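Local coordinates for variant surface glycoprotein MITat 1.13 (Trypanosoma brucei, PDB 6Z8H) that probably forms part of the antigenically variable coat through which the parasite evades the immune response of its host, at residues R40-K51 against I177-P188. Sequence-based numbering, arbitrary orientation.
Sequences RLLKRLDLYTSK and IGLEHEENEPEP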
# COMPACT_ATOMS: atom_id res chain seq x y z
N ARG A 40 0.19 -6.97 16.52
CA ARG A 40 -0.57 -8.10 16.03
C ARG A 40 -1.27 -7.74 14.73
O ARG A 40 -1.32 -8.54 13.79
CB ARG A 40 -1.59 -8.58 17.08
CG ARG A 40 -2.21 -9.91 16.66
CD ARG A 40 -3.41 -10.33 17.51
NE ARG A 40 -3.12 -10.41 18.93
CZ ARG A 40 -3.92 -10.98 19.83
NH1 ARG A 40 -5.07 -11.51 19.47
NH2 ARG A 40 -3.58 -10.97 21.10
N LEU A 41 -1.82 -6.53 14.65
CA LEU A 41 -2.55 -6.13 13.46
C LEU A 41 -1.63 -6.02 12.24
O LEU A 41 -1.99 -6.43 11.12
CB LEU A 41 -3.26 -4.80 13.71
CG LEU A 41 -4.33 -4.37 12.69
CD1 LEU A 41 -5.37 -5.48 12.50
CD2 LEU A 41 -4.99 -3.04 13.07
N LEU A 42 -0.41 -5.51 12.45
CA LEU A 42 0.57 -5.45 11.37
C LEU A 42 1.08 -6.84 11.01
O LEU A 42 1.36 -7.11 9.84
CB LEU A 42 1.73 -4.55 11.76
CG LEU A 42 1.44 -3.07 11.83
CD1 LEU A 42 2.63 -2.32 12.42
CD2 LEU A 42 1.14 -2.50 10.45
N LYS A 43 1.17 -7.75 11.98
CA LYS A 43 1.54 -9.13 11.67
C LYS A 43 0.44 -9.83 10.86
O LYS A 43 0.74 -10.61 9.95
CB LYS A 43 1.81 -9.91 12.96
CG LYS A 43 3.25 -9.80 13.45
CD LYS A 43 3.49 -10.54 14.76
CE LYS A 43 4.65 -9.90 15.50
NZ LYS A 43 5.33 -10.83 16.47
N ARG A 44 -0.82 -9.57 11.18
CA ARG A 44 -1.91 -10.11 10.39
C ARG A 44 -1.92 -9.52 8.98
O ARG A 44 -2.14 -10.24 7.99
CB ARG A 44 -3.24 -9.84 11.08
CG ARG A 44 -3.42 -10.57 12.40
CD ARG A 44 -4.74 -10.20 13.00
NE ARG A 44 -5.86 -10.65 12.17
CZ ARG A 44 -7.07 -10.09 12.18
NH1 ARG A 44 -7.32 -9.04 12.96
NH2 ARG A 44 -8.04 -10.57 11.43
N LEU A 45 -1.67 -8.22 8.86
CA LEU A 45 -1.56 -7.62 7.54
C LEU A 45 -0.47 -8.30 6.73
O LEU A 45 -0.63 -8.56 5.52
CB LEU A 45 -1.24 -6.14 7.67
CG LEU A 45 -1.07 -5.39 6.34
CD1 LEU A 45 -2.35 -5.49 5.51
CD2 LEU A 45 -0.70 -3.96 6.57
N ASP A 46 0.69 -8.52 7.35
CA ASP A 46 1.82 -9.14 6.67
C ASP A 46 1.48 -10.51 6.11
O ASP A 46 2.04 -10.90 5.06
CB ASP A 46 3.02 -9.24 7.62
CG ASP A 46 4.30 -9.59 6.88
OD1 ASP A 46 4.86 -8.70 6.20
OD2 ASP A 46 4.74 -10.76 6.95
N LEU A 47 0.53 -11.24 6.71
CA LEU A 47 0.14 -12.53 6.12
C LEU A 47 -0.37 -12.34 4.69
O LEU A 47 -0.10 -13.15 3.79
CB LEU A 47 -0.98 -13.17 6.93
CG LEU A 47 -0.71 -13.43 8.41
CD1 LEU A 47 -1.97 -13.99 9.04
CD2 LEU A 47 0.46 -14.35 8.58
N TYR A 48 -1.17 -11.29 4.49
CA TYR A 48 -1.78 -11.04 3.19
C TYR A 48 -0.80 -10.34 2.25
O TYR A 48 -0.75 -10.67 1.07
CB TYR A 48 -3.05 -10.21 3.35
CG TYR A 48 -4.09 -10.83 4.26
CD1 TYR A 48 -4.05 -10.59 5.63
CD2 TYR A 48 -5.11 -11.62 3.77
CE1 TYR A 48 -4.98 -11.13 6.46
CE2 TYR A 48 -6.04 -12.19 4.61
CZ TYR A 48 -5.97 -11.93 5.97
OH TYR A 48 -6.90 -12.47 6.86
N THR A 49 -0.05 -9.36 2.73
CA THR A 49 0.85 -8.66 1.81
C THR A 49 2.04 -9.53 1.41
O THR A 49 2.53 -9.41 0.28
CB THR A 49 1.34 -7.34 2.40
OG1 THR A 49 2.03 -7.60 3.63
CG2 THR A 49 0.17 -6.42 2.68
N SER A 50 2.45 -10.45 2.27
CA SER A 50 3.55 -11.34 1.92
C SER A 50 3.11 -12.31 0.84
O SER A 50 3.86 -12.54 -0.12
CB SER A 50 4.01 -12.14 3.14
OG SER A 50 5.29 -12.71 2.91
N LYS A 51 1.88 -12.84 0.93
CA LYS A 51 1.39 -13.71 -0.14
C LYS A 51 1.17 -12.93 -1.43
O LYS A 51 1.41 -13.45 -2.53
CB LYS A 51 0.10 -14.38 0.30
CG LYS A 51 0.26 -15.40 1.43
CD LYS A 51 1.14 -16.61 1.05
CE LYS A 51 1.23 -17.63 2.19
NZ LYS A 51 2.20 -18.71 1.93
N ILE A 177 -0.27 -16.53 14.70
CA ILE A 177 -0.80 -15.71 13.62
C ILE A 177 -0.60 -16.47 12.31
O ILE A 177 0.53 -16.84 11.96
CB ILE A 177 -0.10 -14.34 13.57
CG1 ILE A 177 -0.33 -13.57 14.87
CG2 ILE A 177 -0.59 -13.54 12.38
CD1 ILE A 177 -1.80 -13.29 15.16
N GLY A 178 -1.70 -16.69 11.59
CA GLY A 178 -1.64 -17.40 10.32
C GLY A 178 -2.98 -17.38 9.63
O GLY A 178 -4.03 -17.21 10.27
N LEU A 179 -2.95 -17.60 8.31
CA LEU A 179 -4.19 -17.51 7.55
C LEU A 179 -5.21 -18.53 8.02
O LEU A 179 -6.42 -18.27 7.97
CB LEU A 179 -3.91 -17.68 6.05
CG LEU A 179 -3.33 -16.47 5.32
CD1 LEU A 179 -3.06 -16.86 3.88
CD2 LEU A 179 -4.24 -15.28 5.35
N GLU A 180 -4.74 -19.69 8.51
CA GLU A 180 -5.65 -20.69 9.03
C GLU A 180 -6.35 -20.24 10.31
O GLU A 180 -7.41 -20.77 10.64
CB GLU A 180 -4.91 -22.02 9.27
CG GLU A 180 -3.72 -21.92 10.23
CD GLU A 180 -2.43 -21.46 9.56
OE1 GLU A 180 -2.49 -20.63 8.63
OE2 GLU A 180 -1.34 -21.94 9.97
N HIS A 181 -5.78 -19.28 11.04
CA HIS A 181 -6.37 -18.81 12.28
C HIS A 181 -7.24 -17.58 12.09
O HIS A 181 -7.87 -17.12 13.05
CB HIS A 181 -5.28 -18.51 13.31
CG HIS A 181 -4.36 -19.67 13.57
ND1 HIS A 181 -4.80 -20.86 14.11
CD2 HIS A 181 -3.03 -19.82 13.37
CE1 HIS A 181 -3.78 -21.69 14.23
NE2 HIS A 181 -2.69 -21.08 13.79
N GLU A 182 -7.30 -17.02 10.88
CA GLU A 182 -7.92 -15.72 10.69
C GLU A 182 -9.43 -15.77 10.82
O GLU A 182 -10.05 -14.77 11.21
CB GLU A 182 -7.54 -15.16 9.31
CG GLU A 182 -6.13 -14.60 9.21
CD GLU A 182 -6.00 -13.26 9.92
OE1 GLU A 182 -6.50 -12.25 9.38
OE2 GLU A 182 -5.47 -13.24 11.06
N GLU A 183 -10.06 -16.91 10.51
CA GLU A 183 -11.52 -16.95 10.57
C GLU A 183 -12.05 -16.73 11.98
O GLU A 183 -13.19 -16.29 12.15
CB GLU A 183 -12.07 -18.26 10.01
CG GLU A 183 -12.52 -18.16 8.55
CD GLU A 183 -13.24 -16.86 8.23
OE1 GLU A 183 -14.36 -16.65 8.74
OE2 GLU A 183 -12.66 -16.01 7.50
N ASN A 184 -11.26 -17.05 13.01
CA ASN A 184 -11.70 -16.90 14.39
C ASN A 184 -10.89 -15.87 15.18
O ASN A 184 -11.04 -15.77 16.40
CB ASN A 184 -11.68 -18.25 15.11
CG ASN A 184 -12.95 -19.04 14.87
OD1 ASN A 184 -14.02 -18.46 14.62
ND2 ASN A 184 -12.85 -20.36 14.93
N GLU A 185 -10.09 -15.07 14.51
CA GLU A 185 -9.32 -14.04 15.20
C GLU A 185 -10.26 -12.94 15.67
O GLU A 185 -11.13 -12.49 14.91
CB GLU A 185 -8.26 -13.49 14.24
CG GLU A 185 -7.33 -12.46 14.88
CD GLU A 185 -6.45 -13.06 15.97
OE1 GLU A 185 -6.16 -14.27 15.90
OE2 GLU A 185 -6.05 -12.32 16.89
N PRO A 186 -10.16 -12.50 16.91
CA PRO A 186 -11.04 -11.43 17.39
C PRO A 186 -10.62 -10.08 16.85
O PRO A 186 -9.48 -9.86 16.43
CB PRO A 186 -10.88 -11.49 18.92
CG PRO A 186 -9.50 -12.09 19.11
CD PRO A 186 -9.32 -13.07 17.98
N GLU A 187 -11.57 -9.14 16.93
CA GLU A 187 -11.30 -7.77 16.54
C GLU A 187 -10.18 -7.19 17.40
O GLU A 187 -10.05 -7.52 18.59
CB GLU A 187 -12.54 -6.91 16.75
CG GLU A 187 -13.45 -6.85 15.54
CD GLU A 187 -14.91 -6.67 15.91
OE1 GLU A 187 -15.67 -7.65 15.77
OE2 GLU A 187 -15.28 -5.56 16.35
N PRO A 188 -9.37 -6.30 16.84
CA PRO A 188 -8.39 -5.56 17.65
C PRO A 188 -9.11 -4.74 18.72
O PRO A 188 -10.21 -4.22 18.48
CB PRO A 188 -7.69 -4.65 16.63
CG PRO A 188 -7.93 -5.31 15.30
CD PRO A 188 -9.31 -5.89 15.42
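Arg44 and Tyr48, one turn apart on helix 34-75, converge on the carboxylate of Glu182 in the long loop that returns from strand 152-155 to strand 194-202. The guanidinium of Arg44 takes it side-on. Arg44 NE donates to the syn lone pair of Glu182 OE2 at 2.8 Å, with an N-H...O angle of 158°. The two flat groups are turned 48° apart, in keeping with the second bond, in which Arg44 NH2 reaches Glu182 OE1 from above the carboxylate plane at 3.1 Å. Tyr48 OH donates to the anti lone pair of Glu182 OE1 at 2.6 Å and is also hydrogen-bonded to Arg272 of helix 260-273. A bend at chi3 (65°) swings the Arg44 tip over to the loop, where CG of Glu185 lies over the centre of one guanidinium face; NH1 bonds to His265 of the same helix 260-273.

A second salt bridge joins Arg40 NH1 to Glu185 OE2 at 2.9 Å, the oxygen lying in the guanidinium plane. Arg40 is shared, its NE pairing with Glu172 and its NH1 also bonding to the carbonyl of Ala29.

Apolar side chains fill in beside these charges. Leu47 CD1 packs on Ile177 CG2 at 3.6 Å and on the backbone of Gly178, and Ile177 CD1 reaches back to the aliphatic CG of Arg40. Leu179 lays CD2 over one face of the Tyr48 ring in a CH-pi contact, 4.0 Å from its centroid. At the other end of the loop segment, Leu41 CD1 meets the Pro188 ring at CG, 3.8 Å away, and Pro188 continues onto Tyr123 of helix 78-129.

The contact thus joins the loop to the long helices of an A-type VSG. With three hydrogen bonds on its carboxylate, two from an arginine, buried Glu182 is probably kept ionised and fixed in rotation.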